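Local coordinates for protein cellulose hydrolase (Bacillus licheniformis, PDB 4YZT) that hydrolyses internal beta-1,4-glucosidic bonds of cellulose, as a three-module endoglucanase of glycoside hydrolase family 5, at residues 25-30 with 298-303; 219-224 with 266-271; 352-357 with 392-397; 465-470 with 485-490; 475-480 with 505-510. All coordinates share one frame; numbering follows the deposited sequence.

Contact 1. Residues 25-30 with 298-303; sequences ADLLEN and QMVPMW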
# COMPACT_ATOMS: atom_id res chain seq x y z
N ALA A 25 23.54 3.48 6.42
CA ALA A 25 23.63 2.03 6.23
C ALA A 25 23.24 1.27 7.50
O ALA A 25 22.61 0.21 7.44
CB ALA A 25 25.04 1.64 5.78
N ASP A 26 23.63 1.82 8.65
CA ASP A 26 23.26 1.26 9.93
C ASP A 26 21.73 1.21 10.10
O ASP A 26 21.18 0.21 10.55
CB ASP A 26 23.89 2.07 11.07
CG ASP A 26 25.40 1.87 11.17
OD1 ASP A 26 25.92 0.81 10.73
OD2 ASP A 26 26.08 2.78 11.70
N LEU A 27 21.05 2.30 9.72
CA LEU A 27 19.60 2.35 9.86
C LEU A 27 18.93 1.34 8.94
O LEU A 27 17.96 0.69 9.34
CB LEU A 27 19.04 3.76 9.58
CG LEU A 27 17.64 3.96 10.15
CD1 LEU A 27 17.74 4.16 11.65
CD2 LEU A 27 16.86 5.11 9.47
N LEU A 28 19.44 1.20 7.72
CA LEU A 28 18.91 0.24 6.76
C LEU A 28 19.05 -1.17 7.34
O LEU A 28 18.09 -1.93 7.36
CB LEU A 28 19.62 0.34 5.41
CG LEU A 28 19.08 -0.58 4.30
CD1 LEU A 28 17.76 -0.03 3.75
CD2 LEU A 28 20.09 -0.81 3.18
N GLU A 29 20.25 -1.49 7.83
CA GLU A 29 20.53 -2.82 8.38
C GLU A 29 19.60 -3.14 9.56
O GLU A 29 19.13 -4.27 9.71
CB GLU A 29 21.99 -2.92 8.82
CG GLU A 29 22.32 -4.19 9.62
CD GLU A 29 22.19 -5.46 8.81
OE1 GLU A 29 22.21 -5.40 7.56
OE2 GLU A 29 22.07 -6.54 9.43
N ASN A 30 19.33 -2.14 10.39
CA ASN A 30 18.52 -2.37 11.58
C ASN A 30 17.01 -2.34 11.35
O ASN A 30 16.28 -3.03 12.08
CB ASN A 30 18.86 -1.34 12.66
CG ASN A 30 20.24 -1.53 13.24
OD1 ASN A 30 20.81 -2.63 13.18
ND2 ASN A 30 20.79 -0.47 13.81
N GLN A 298 19.93 2.92 0.19
CA GLN A 298 20.02 2.98 1.65
C GLN A 298 18.87 3.74 2.32
O GLN A 298 19.10 4.50 3.27
CB GLN A 298 21.35 3.60 2.06
CG GLN A 298 22.56 2.91 1.44
CD GLN A 298 23.84 3.68 1.69
OE1 GLN A 298 24.07 4.16 2.80
NE2 GLN A 298 24.67 3.82 0.67
N MET A 299 17.64 3.50 1.86
CA MET A 299 16.44 4.10 2.44
C MET A 299 15.54 3.02 3.03
O MET A 299 15.24 2.03 2.38
CB MET A 299 15.67 4.88 1.38
CG MET A 299 16.49 5.97 0.73
SD MET A 299 15.75 6.47 -0.81
CE MET A 299 16.90 7.76 -1.28
N VAL A 300 15.12 3.21 4.28
CA VAL A 300 14.30 2.22 4.96
C VAL A 300 12.87 2.28 4.42
O VAL A 300 12.20 3.31 4.54
CB VAL A 300 14.28 2.46 6.48
CG1 VAL A 300 13.33 1.48 7.17
CG2 VAL A 300 15.68 2.40 7.07
N PRO A 301 12.39 1.18 3.80
CA PRO A 301 11.02 1.18 3.29
C PRO A 301 10.02 0.64 4.31
O PRO A 301 10.16 -0.50 4.78
CB PRO A 301 11.12 0.26 2.06
CG PRO A 301 12.23 -0.71 2.41
CD PRO A 301 13.16 -0.01 3.39
N MET A 302 9.03 1.46 4.64
CA MET A 302 7.99 1.01 5.57
C MET A 302 6.64 0.88 4.84
O MET A 302 6.11 1.85 4.30
CB MET A 302 7.89 1.98 6.76
CG MET A 302 9.25 2.22 7.45
SD MET A 302 9.18 2.89 9.13
CE MET A 302 8.67 1.44 10.06
N TRP A 303 6.10 -0.34 4.84
CA TRP A 303 4.93 -0.71 4.01
C TRP A 303 3.62 -0.20 4.60
O TRP A 303 3.35 -0.43 5.78
CB TRP A 303 4.90 -2.24 3.88
CG TRP A 303 4.18 -2.87 2.73
CD1 TRP A 303 3.69 -2.27 1.60
CD2 TRP A 303 3.90 -4.27 2.59
NE1 TRP A 303 3.11 -3.23 0.78
CE2 TRP A 303 3.24 -4.46 1.36
CE3 TRP A 303 4.15 -5.39 3.40
CZ2 TRP A 303 2.82 -5.71 0.92
CZ3 TRP A 303 3.73 -6.64 2.95
CH2 TRP A 303 3.06 -6.78 1.74
O HOH W 1 25.97 4.78 5.43
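L28 of helix 25-30 lies against V300 of strand 299-303, with CA atoms 5.3 Å apart. The two axes approach to 7.6 Å and run in nearly the same direction, 30° apart. No direct hydrogen bond joins the segments. V300 CG2 packs 3.6 Å from L27 O and 3.8 Å from L27 CD2, and the two side chains meet at about a right angle. With chi1 at -176° the L28 branch swings away from its own N, and its methyls meet Q298 and M299. L28 CD1 comes to rest 3.5 Å from M299 O, and L28 CD2 lies 4.1 Å from Q298 CA. At the exposed end, a water accepts from A25 N and donates weakly to Q298 OE1. Q298 has positive phi and is the C-prime residue of the Schellman motif that ends helix 280-296. Strand 299-303 is the eighth of the barrel and bonds to G34 on the first. The N-terminal helix thus packs by the last strand of a (beta/alpha)8, or TIM, barrel.

Contact 2. Residues 219-224 with 266-271; sequences VLTYHY and PVIIGE. With BGC (beta-D-glucopyranose), chain B.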
# COMPACT_ATOMS: atom_id res chain seq x y z
N VAL A 219 16.59 11.83 11.26
CA VAL A 219 16.33 10.97 10.11
C VAL A 219 15.36 11.72 9.19
O VAL A 219 14.43 12.39 9.68
CB VAL A 219 15.74 9.61 10.54
CG1 VAL A 219 15.37 8.74 9.32
CG2 VAL A 219 16.74 8.87 11.42
N LEU A 220 15.58 11.66 7.88
CA LEU A 220 14.69 12.35 6.95
C LEU A 220 13.63 11.38 6.44
O LEU A 220 13.88 10.17 6.39
CB LEU A 220 15.47 12.95 5.78
CG LEU A 220 16.69 13.81 6.18
CD1 LEU A 220 17.32 14.46 4.95
CD2 LEU A 220 16.32 14.85 7.24
N THR A 221 12.47 11.89 6.06
CA THR A 221 11.41 11.02 5.58
C THR A 221 10.64 11.62 4.41
O THR A 221 10.58 12.84 4.24
CB THR A 221 10.42 10.67 6.72
OG1 THR A 221 9.63 9.52 6.35
CG2 THR A 221 9.53 11.86 7.07
N TYR A 222 10.08 10.73 3.60
CA TYR A 222 9.06 11.08 2.61
C TYR A 222 8.17 9.85 2.45
O TYR A 222 8.49 8.76 2.95
CB TYR A 222 9.68 11.51 1.27
CG TYR A 222 10.49 10.46 0.55
CD1 TYR A 222 9.92 9.67 -0.44
CD2 TYR A 222 11.84 10.25 0.86
CE1 TYR A 222 10.66 8.70 -1.10
CE2 TYR A 222 12.59 9.27 0.20
CZ TYR A 222 11.99 8.51 -0.78
OH TYR A 222 12.72 7.54 -1.45
N HIS A 223 7.04 10.04 1.76
CA HIS A 223 6.18 8.92 1.40
C HIS A 223 6.21 8.77 -0.12
O HIS A 223 6.43 9.75 -0.85
CB HIS A 223 4.74 9.15 1.88
CG HIS A 223 4.61 9.27 3.37
ND1 HIS A 223 3.43 9.61 3.99
CD2 HIS A 223 5.52 9.08 4.36
CE1 HIS A 223 3.62 9.63 5.30
NE2 HIS A 223 4.88 9.32 5.55
N TYR A 224 5.98 7.55 -0.60
CA TYR A 224 6.03 7.33 -2.04
C TYR A 224 4.87 6.48 -2.50
O TYR A 224 4.76 5.32 -2.09
CB TYR A 224 7.34 6.65 -2.43
CG TYR A 224 7.58 6.64 -3.93
CD1 TYR A 224 8.09 7.77 -4.57
CD2 TYR A 224 7.27 5.53 -4.71
CE1 TYR A 224 8.30 7.79 -5.95
CE2 TYR A 224 7.50 5.53 -6.08
CZ TYR A 224 8.01 6.66 -6.70
OH TYR A 224 8.23 6.69 -8.06
N PRO A 266 20.42 9.56 7.37
CA PRO A 266 19.57 8.38 7.18
C PRO A 266 18.21 8.80 6.64
O PRO A 266 17.77 9.93 6.89
CB PRO A 266 19.45 7.79 8.59
CG PRO A 266 20.59 8.42 9.38
CD PRO A 266 20.74 9.79 8.78
N VAL A 267 17.55 7.91 5.90
CA VAL A 267 16.24 8.22 5.33
C VAL A 267 15.26 7.07 5.53
O VAL A 267 15.59 5.89 5.32
CB VAL A 267 16.36 8.56 3.82
CG1 VAL A 267 14.99 8.70 3.17
CG2 VAL A 267 17.17 9.86 3.63
N ILE A 268 14.05 7.44 5.96
CA ILE A 268 12.95 6.50 6.09
C ILE A 268 11.84 6.84 5.11
O ILE A 268 11.32 7.95 5.11
CB ILE A 268 12.34 6.49 7.52
CG1 ILE A 268 13.33 5.92 8.53
CG2 ILE A 268 11.03 5.67 7.55
CD1 ILE A 268 12.84 5.99 9.98
N ILE A 269 11.47 5.87 4.27
CA ILE A 269 10.28 5.99 3.45
C ILE A 269 9.13 5.53 4.34
O ILE A 269 8.92 4.32 4.51
CB ILE A 269 10.39 5.15 2.17
CG1 ILE A 269 11.62 5.57 1.36
CG2 ILE A 269 9.16 5.28 1.32
CD1 ILE A 269 12.16 4.47 0.47
N GLY A 270 8.44 6.48 4.96
CA GLY A 270 7.48 6.13 6.01
C GLY A 270 6.27 5.36 5.53
O GLY A 270 5.65 4.62 6.30
N GLU A 271 5.92 5.56 4.25
CA GLU A 271 4.82 4.81 3.63
C GLU A 271 5.08 4.57 2.15
O GLU A 271 5.51 5.49 1.43
CB GLU A 271 3.47 5.55 3.77
CG GLU A 271 3.01 5.85 5.20
CD GLU A 271 1.68 6.57 5.25
OE1 GLU A 271 0.93 6.49 4.24
OE2 GLU A 271 1.37 7.22 6.28
C2 BGC B . -1.49 8.89 4.94
C3 BGC B . -2.24 7.64 5.25
C4 BGC B . -3.17 7.29 4.18
C5 BGC B . -2.40 7.14 2.87
C6 BGC B . -3.19 6.68 1.68
C1 BGC B . -0.84 8.61 3.61
O1 BGC B . 0.22 9.45 3.25
O2 BGC B . -0.42 9.14 5.90
O3 BGC B . -2.93 7.71 6.58
O4 BGC B . -3.86 6.04 4.55
O5 BGC B . -1.82 8.45 2.56
O6 BGC B . -4.11 7.72 1.36
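The imidazole of H223 lies flat against E271, whose CG sits 3.9 Å from the ring centroid, almost on the ring normal. The carboxylate stacks on it too, 23° from the imidazole plane. E271 OE2 accepts from glucose O2 at 2.7 Å and forms a salt bridge with R72, and Y225 OH bonds to E271 OE1. H223 ND1 bonds weakly to glucose O1 at the ring edge, and its stronger partner is E162. With an alanine here, the E271 side chain would probably lose the flat surface it rests on and E162 its imidazole partner. Further back, V219 CG1 fits against I268 CG1 at 3.6 Å and V219 CG2 against P266 CB at 4.1 Å. On the other face of the sheet, the Y222 ring runs alongside I269, with Y222 CZ 3.7 Å from I269 CG1. Y222 CE2 lies by V267 CG1 at 3.9 Å. Y222 OH, buried there, has no hydrogen-bond partner. Parallel backbone bonds run between the faces, and T221 OG1 adds a short one of 2.6 Å to I268 O. L220, Y222 and V267 pack outward on helix 243-261. V219, T221 and I268 meet I195 of strand 194-196, and strand 299-303 flanks the other edge of strand 267-271.

Contact 3. Residues 352-357 with 392-397; sequences ISDQTV and SIKASC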
# COMPACT_ATOMS: atom_id res chain seq x y z
N ILE A 352 -6.16 -27.09 -25.82
CA ILE A 352 -5.04 -26.84 -24.92
C ILE A 352 -3.70 -27.08 -25.62
O ILE A 352 -3.51 -28.09 -26.30
CB ILE A 352 -5.13 -27.70 -23.66
CG1 ILE A 352 -6.44 -27.39 -22.92
CG2 ILE A 352 -3.94 -27.45 -22.74
CD1 ILE A 352 -6.73 -28.33 -21.78
N SER A 353 -2.78 -26.13 -25.45
CA SER A 353 -1.45 -26.25 -26.04
C SER A 353 -0.42 -25.95 -24.98
O SER A 353 -0.77 -25.55 -23.87
CB SER A 353 -1.29 -25.31 -27.23
OG SER A 353 -1.42 -23.95 -26.83
N ASP A 354 0.85 -26.15 -25.31
CA ASP A 354 1.92 -25.85 -24.36
C ASP A 354 1.83 -24.38 -23.95
O ASP A 354 1.45 -23.52 -24.74
CB ASP A 354 3.29 -26.16 -24.96
CG ASP A 354 3.47 -27.64 -25.26
OD1 ASP A 354 2.66 -28.46 -24.76
OD2 ASP A 354 4.40 -27.99 -26.01
N GLN A 355 2.18 -24.12 -22.69
CA GLN A 355 2.08 -22.78 -22.12
C GLN A 355 3.45 -22.24 -21.75
O GLN A 355 4.20 -22.89 -21.03
CB GLN A 355 1.20 -22.80 -20.88
CG GLN A 355 1.14 -21.47 -20.17
CD GLN A 355 0.46 -20.41 -21.01
OE1 GLN A 355 -0.51 -20.70 -21.73
NE2 GLN A 355 0.97 -19.18 -20.94
N THR A 356 3.77 -21.04 -22.22
CA THR A 356 5.05 -20.43 -21.89
C THR A 356 4.91 -19.53 -20.67
O THR A 356 3.95 -18.76 -20.54
CB THR A 356 5.61 -19.62 -23.09
OG1 THR A 356 5.92 -20.53 -24.16
CG2 THR A 356 6.88 -18.88 -22.71
N VAL A 357 5.86 -19.67 -19.75
CA VAL A 357 5.99 -18.79 -18.60
C VAL A 357 7.37 -18.15 -18.66
O VAL A 357 8.38 -18.86 -18.64
CB VAL A 357 5.81 -19.53 -17.26
CG1 VAL A 357 5.80 -18.55 -16.09
CG2 VAL A 357 4.54 -20.35 -17.26
N SER A 392 8.39 -23.97 -20.49
CA SER A 392 7.26 -24.45 -21.27
C SER A 392 6.52 -25.55 -20.51
O SER A 392 7.02 -26.66 -20.38
CB SER A 392 7.73 -24.99 -22.62
OG SER A 392 6.66 -25.62 -23.30
N ILE A 393 5.33 -25.22 -20.00
CA ILE A 393 4.50 -26.23 -19.36
C ILE A 393 3.78 -27.00 -20.46
O ILE A 393 3.02 -26.40 -21.23
CB ILE A 393 3.46 -25.61 -18.40
CG1 ILE A 393 4.11 -24.54 -17.50
CG2 ILE A 393 2.78 -26.69 -17.57
CD1 ILE A 393 4.97 -25.09 -16.40
N LYS A 394 4.00 -28.31 -20.54
CA LYS A 394 3.43 -29.13 -21.61
C LYS A 394 1.91 -29.26 -21.50
O LYS A 394 1.36 -29.28 -20.40
CB LYS A 394 4.07 -30.52 -21.63
CG LYS A 394 5.57 -30.49 -21.87
CD LYS A 394 5.93 -29.56 -23.02
CE LYS A 394 7.43 -29.32 -23.09
NZ LYS A 394 7.81 -28.24 -24.04
N ALA A 395 1.26 -29.33 -22.66
CA ALA A 395 -0.19 -29.37 -22.76
C ALA A 395 -0.79 -30.53 -21.96
O ALA A 395 -1.80 -30.38 -21.28
CB ALA A 395 -0.61 -29.47 -24.22
N SER A 396 -0.16 -31.69 -22.05
CA SER A 396 -0.62 -32.86 -21.31
C SER A 396 -0.60 -32.62 -19.81
O SER A 396 -1.50 -33.07 -19.10
CB SER A 396 0.22 -34.07 -21.69
OG SER A 396 1.58 -33.69 -21.82
N CYS A 397 0.42 -31.92 -19.32
CA CYS A 397 0.47 -31.58 -17.90
C CYS A 397 -0.65 -30.60 -17.53
O CYS A 397 -1.35 -30.81 -16.55
CB CYS A 397 1.84 -31.00 -17.52
SG CYS A 397 1.93 -30.35 -15.82
O HOH W 2 5.66 -23.40 -24.80
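D354 holds the start of helix 395-397 through its carboxylate. D354 OD1 accepts from A395 N at 2.7 Å, on the anti side and 20° out of the carboxylate plane. Two backbone bonds pair Q355 with I393 as an antiparallel hydrogen-bonded pair, Q355 N to I393 O and I393 N to Q355 O. Beside them, a water bridges T356 OG1 and S392 OG. The ionic part is weaker. D354 OD2 and K394 NZ form a long salt bridge of 3.9 Å. The lysine bends at chi2 (-46°), and its chain passes the carboxylate obliquely, K394 CD 3.7 Å from D354 OD2. K394 NZ also donates to S392 OG at 3.0 Å and bonds to T383. Replacing K394 with an alanine would probably leave D354 OD2 without this positive mate and S392 OG without its lysine donor. Apolar contact is modest: A395 CB lies 4.2 Å from I352 CG2, and V357 CG2 is equally far from I393 CG1. The chemistry is mostly polar, with a negative group by the N-terminus of a helix, probably favoured by its dipole, in the X2 module.

Contact 4. Residues 465-470 with 485-490; sequences TVKGVV and TPYLNY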
# COMPACT_ATOMS: atom_id res chain seq x y z
N THR A 465 -11.39 -3.13 -14.13
CA THR A 465 -11.74 -1.71 -14.04
C THR A 465 -13.13 -1.49 -14.66
O THR A 465 -13.75 -2.43 -15.15
CB THR A 465 -10.67 -0.83 -14.75
OG1 THR A 465 -10.99 0.56 -14.55
CG2 THR A 465 -10.62 -1.11 -16.23
N VAL A 466 -13.63 -0.27 -14.60
CA VAL A 466 -14.95 0.04 -15.15
C VAL A 466 -14.89 1.39 -15.86
O VAL A 466 -14.25 2.31 -15.35
CB VAL A 466 -16.04 0.11 -14.04
CG1 VAL A 466 -17.44 0.19 -14.67
CG2 VAL A 466 -15.94 -1.06 -13.08
N LYS A 467 -15.56 1.53 -17.01
CA LYS A 467 -15.76 2.85 -17.61
C LYS A 467 -17.25 3.11 -17.76
O LYS A 467 -18.07 2.17 -17.81
CB LYS A 467 -15.05 2.97 -18.96
CG LYS A 467 -15.50 1.96 -20.02
CD LYS A 467 -15.01 2.34 -21.42
CE LYS A 467 -15.29 1.23 -22.44
NZ LYS A 467 -14.75 1.59 -23.79
N GLY A 468 -17.61 4.39 -17.82
CA GLY A 468 -19.00 4.79 -17.93
C GLY A 468 -19.15 5.94 -18.90
O GLY A 468 -18.41 6.92 -18.82
N VAL A 469 -20.11 5.81 -19.81
CA VAL A 469 -20.28 6.71 -20.94
C VAL A 469 -21.74 7.16 -21.04
O VAL A 469 -22.64 6.36 -20.81
CB VAL A 469 -19.83 6.00 -22.25
CG1 VAL A 469 -20.30 6.74 -23.46
CG2 VAL A 469 -18.31 5.81 -22.27
N VAL A 470 -21.97 8.43 -21.35
CA VAL A 470 -23.32 8.91 -21.58
C VAL A 470 -23.72 8.51 -23.00
O VAL A 470 -23.02 8.83 -23.96
CB VAL A 470 -23.44 10.43 -21.40
CG1 VAL A 470 -24.89 10.87 -21.54
CG2 VAL A 470 -22.87 10.84 -20.04
N THR A 485 -11.42 11.20 -19.53
CA THR A 485 -11.55 9.74 -19.54
C THR A 485 -12.89 9.29 -19.00
O THR A 485 -13.45 9.92 -18.10
CB THR A 485 -10.42 9.06 -18.71
OG1 THR A 485 -10.59 7.63 -18.76
CG2 THR A 485 -10.46 9.48 -17.23
N PRO A 486 -13.43 8.18 -19.57
CA PRO A 486 -14.66 7.59 -19.05
C PRO A 486 -14.37 6.59 -17.96
O PRO A 486 -15.30 6.06 -17.33
CB PRO A 486 -15.26 6.92 -20.29
CG PRO A 486 -14.02 6.43 -21.02
CD PRO A 486 -13.00 7.54 -20.82
N TYR A 487 -13.09 6.31 -17.72
CA TYR A 487 -12.75 5.28 -16.74
C TYR A 487 -12.93 5.79 -15.32
O TYR A 487 -12.57 6.92 -14.99
CB TYR A 487 -11.32 4.75 -16.97
CG TYR A 487 -11.30 3.75 -18.11
CD1 TYR A 487 -11.06 4.16 -19.40
CD2 TYR A 487 -11.58 2.41 -17.88
CE1 TYR A 487 -11.06 3.26 -20.45
CE2 TYR A 487 -11.59 1.50 -18.92
CZ TYR A 487 -11.33 1.93 -20.19
OH TYR A 487 -11.33 1.02 -21.23
N LEU A 488 -13.54 4.94 -14.50
CA LEU A 488 -13.86 5.23 -13.11
C LEU A 488 -12.72 4.82 -12.16
O LEU A 488 -11.73 4.21 -12.58
CB LEU A 488 -15.16 4.52 -12.70
CG LEU A 488 -16.38 4.75 -13.61
CD1 LEU A 488 -17.57 3.95 -13.09
CD2 LEU A 488 -16.74 6.22 -13.67
N ASN A 489 -12.89 5.12 -10.87
CA ASN A 489 -11.84 4.86 -9.88
C ASN A 489 -12.24 3.78 -8.88
O ASN A 489 -13.32 3.83 -8.30
CB ASN A 489 -11.48 6.14 -9.12
CG ASN A 489 -10.84 7.21 -10.01
OD1 ASN A 489 -10.40 6.94 -11.12
ND2 ASN A 489 -10.77 8.43 -9.49
N TYR A 490 -11.35 2.81 -8.67
CA TYR A 490 -11.59 1.75 -7.70
C TYR A 490 -12.02 2.26 -6.32
O TYR A 490 -11.49 3.26 -5.83
CB TYR A 490 -10.34 0.88 -7.55
CG TYR A 490 -10.44 -0.15 -6.44
CD1 TYR A 490 -11.28 -1.25 -6.55
CD2 TYR A 490 -9.70 -0.01 -5.27
CE1 TYR A 490 -11.37 -2.19 -5.54
CE2 TYR A 490 -9.78 -0.95 -4.25
CZ TYR A 490 -10.63 -2.04 -4.39
OH TYR A 490 -10.72 -2.97 -3.38
O HOH W 3 -9.90 2.17 -12.62
O HOH W 4 -12.10 1.94 -23.74
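Y487 lies with one ring face against K467. K467 CB sits 3.7 Å from the Y487 ring centroid, 13° off the normal. K467 CG lies between its own backbone N and carbonyl carbon (chi1 59°), and the extended chain then runs across the ring to the phenol end. There a water accepts from K467 NZ at 2.7 Å and donates to Y487 OH. The hydroxyl also bonds to E520. T465 comes to the ring at about a right angle, with T465 OG1 near the ring plane and 3.9 Å from Y487 CD2. P486 is the third large contributor. P486 CB packs 3.8 Å from V469 CG2, the two side chains lying side by side. P486 O accepts from G468 N at 2.9 Å. The next backbone bond, L488 N to V466 O, is equally short and nearly straight at 175°. Together they make a single bridge, K467 with Y487. T485 OG1 fixes the loop's entry by accepting from Y487 N, an ST turn. The arrangement is a loop paired by one beta bridge to strand 462-470, an edge strand of a four-stranded sheet in the C-terminal module, and bonded to N233 and W235 of the catalytic module.

Contact 5. Residues 475-480 with 505-510; sequences RPVLEE and ERVLKY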
# COMPACT_ATOMS: atom_id res chain seq x y z
N ARG A 475 -19.76 11.02 -24.05
CA ARG A 475 -18.82 11.63 -23.11
C ARG A 475 -18.83 10.86 -21.77
O ARG A 475 -19.75 10.09 -21.51
CB ARG A 475 -19.18 13.12 -22.91
CG ARG A 475 -19.08 13.97 -24.19
CD ARG A 475 -19.14 15.47 -23.90
N PRO A 476 -17.79 11.05 -20.94
CA PRO A 476 -17.72 10.40 -19.63
C PRO A 476 -18.93 10.70 -18.73
O PRO A 476 -19.40 11.83 -18.67
CB PRO A 476 -16.43 10.98 -19.03
CG PRO A 476 -15.58 11.26 -20.22
CD PRO A 476 -16.55 11.78 -21.26
N VAL A 477 -19.42 9.67 -18.04
CA VAL A 477 -20.46 9.84 -17.03
C VAL A 477 -19.95 10.79 -15.93
O VAL A 477 -20.70 11.63 -15.42
CB VAL A 477 -20.86 8.47 -16.43
CG1 VAL A 477 -21.56 8.63 -15.09
CG2 VAL A 477 -21.74 7.70 -17.40
N LEU A 478 -18.67 10.68 -15.58
CA LEU A 478 -18.07 11.58 -14.59
C LEU A 478 -17.33 12.76 -15.22
O LEU A 478 -16.35 13.25 -14.64
CB LEU A 478 -17.11 10.81 -13.69
CG LEU A 478 -17.65 9.69 -12.80
CD1 LEU A 478 -16.61 9.31 -11.76
CD2 LEU A 478 -18.95 10.07 -12.13
N GLU A 479 -17.82 13.22 -16.37
CA GLU A 479 -17.16 14.30 -17.11
C GLU A 479 -16.95 15.56 -16.25
O GLU A 479 -15.96 16.28 -16.42
CB GLU A 479 -17.98 14.66 -18.38
CG GLU A 479 -17.29 15.71 -19.27
CD GLU A 479 -18.20 16.28 -20.37
OE1 GLU A 479 -19.26 15.69 -20.66
OE2 GLU A 479 -17.83 17.34 -20.93
N GLU A 480 -17.87 15.82 -15.32
CA GLU A 480 -17.78 17.01 -14.47
C GLU A 480 -16.64 16.88 -13.45
O GLU A 480 -16.20 17.88 -12.88
CB GLU A 480 -19.11 17.25 -13.76
CG GLU A 480 -20.16 17.92 -14.65
N GLU A 505 -22.88 4.71 -5.01
CA GLU A 505 -23.88 5.78 -4.99
C GLU A 505 -23.36 7.06 -5.65
O GLU A 505 -24.08 7.72 -6.41
CB GLU A 505 -24.30 6.07 -3.55
CG GLU A 505 -25.49 7.01 -3.46
CD GLU A 505 -25.70 7.53 -2.06
OE1 GLU A 505 -24.88 8.36 -1.60
OE2 GLU A 505 -26.68 7.10 -1.43
N ARG A 506 -22.12 7.41 -5.34
CA ARG A 506 -21.43 8.54 -5.95
C ARG A 506 -21.63 8.63 -7.46
O ARG A 506 -21.94 9.70 -8.00
CB ARG A 506 -19.93 8.46 -5.63
CG ARG A 506 -19.04 9.35 -6.49
CD ARG A 506 -17.58 9.17 -6.07
NE ARG A 506 -16.66 9.73 -7.06
CZ ARG A 506 -16.35 11.02 -7.15
NH1 ARG A 506 -15.50 11.43 -8.08
NH2 ARG A 506 -16.88 11.91 -6.31
N VAL A 507 -21.45 7.50 -8.15
CA VAL A 507 -21.58 7.47 -9.60
C VAL A 507 -23.02 7.68 -10.02
O VAL A 507 -23.30 8.42 -10.98
CB VAL A 507 -21.07 6.13 -10.18
CG1 VAL A 507 -21.47 5.97 -11.64
CG2 VAL A 507 -19.56 6.02 -10.00
N LEU A 508 -23.94 7.03 -9.31
CA LEU A 508 -25.36 7.11 -9.63
C LEU A 508 -25.84 8.56 -9.59
O LEU A 508 -26.66 8.98 -10.41
CB LEU A 508 -26.16 6.25 -8.65
CG LEU A 508 -25.76 4.78 -8.56
CD1 LEU A 508 -26.71 4.02 -7.65
CD2 LEU A 508 -25.66 4.11 -9.95
N LYS A 509 -25.31 9.31 -8.63
CA LYS A 509 -25.72 10.71 -8.43
C LYS A 509 -25.26 11.63 -9.57
O LYS A 509 -25.80 12.72 -9.74
CB LYS A 509 -25.20 11.22 -7.08
CG LYS A 509 -26.00 10.73 -5.88
CD LYS A 509 -25.31 11.10 -4.57
N TYR A 510 -24.26 11.19 -10.34
CA TYR A 510 -23.81 12.00 -11.47
C TYR A 510 -24.60 11.73 -12.74
O TYR A 510 -24.50 12.49 -13.71
CB TYR A 510 -22.31 11.77 -11.74
CG TYR A 510 -21.41 12.59 -10.84
CD1 TYR A 510 -21.24 13.95 -11.07
CD2 TYR A 510 -20.75 12.02 -9.76
CE1 TYR A 510 -20.43 14.72 -10.25
CE2 TYR A 510 -19.93 12.79 -8.93
CZ TYR A 510 -19.78 14.14 -9.19
OH TYR A 510 -18.98 14.93 -8.39
O HOH W 5 -23.42 11.94 -16.17
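R506 is the first residue of helix 505-510 to meet the loop. R506 NH1 lies 4.4 Å from L478 CD1, a loose contact. The guanidinium is positioned mainly by D493, which forms a salt bridge with R506 NE. One guanidinium face is also covered by Y510 CE2, offset toward the rim. V507 follows, facing V477: V507 CG1 and V477 CG1 are 4.4 Å apart. Y510 is the chief partner on the helix. Its CG is anti to the carbonyl carbon (chi1 -82°), and this sets the ring beside L478, whose side chain crosses it at about a right angle. L478 CD2 reaches Y510 CD2 at 3.6 Å. No direct hydrogen bond crosses between the segments. A water does so instead, donating to V477 O at 2.8 Å and to Y510 O at 2.7 Å. Within the helix, Y510 N bonds back to V507 O, three residues earlier. On the loop side, P476 to E479 form a type I turn that presents V477 and L478 to the helix. Y510 also touches V481, and L478 touches L488 and D493 of the loop. Beneath them, V477 and V507 both pack on F517 of strand 515-522.

Contacts 1 and 2 belong to the catalytic barrel, their centres 9 Å apart. They share neighbouring strands: V300 O meets I269 N at 2.7 Å, and I269 O meets M302 N at 2.9 Å. Contact 2 alone reaches the glycan, through H223 and E271. E271, at the end of the seventh strand, is placed like the nucleophile of family 5 enzymes, and E162, after the fourth, like their acid/base, consistent with catalytic roles. Contacts 4 and 5 are likewise 9 Å apart, in the C-terminal module. G468 O bonds to V477 N at 3.0 Å, and V470 N probably bonds to R475 O at 2.8 Å. Contact 3 stands apart in the X2 module, its centre about 45 Å from that of contact 2.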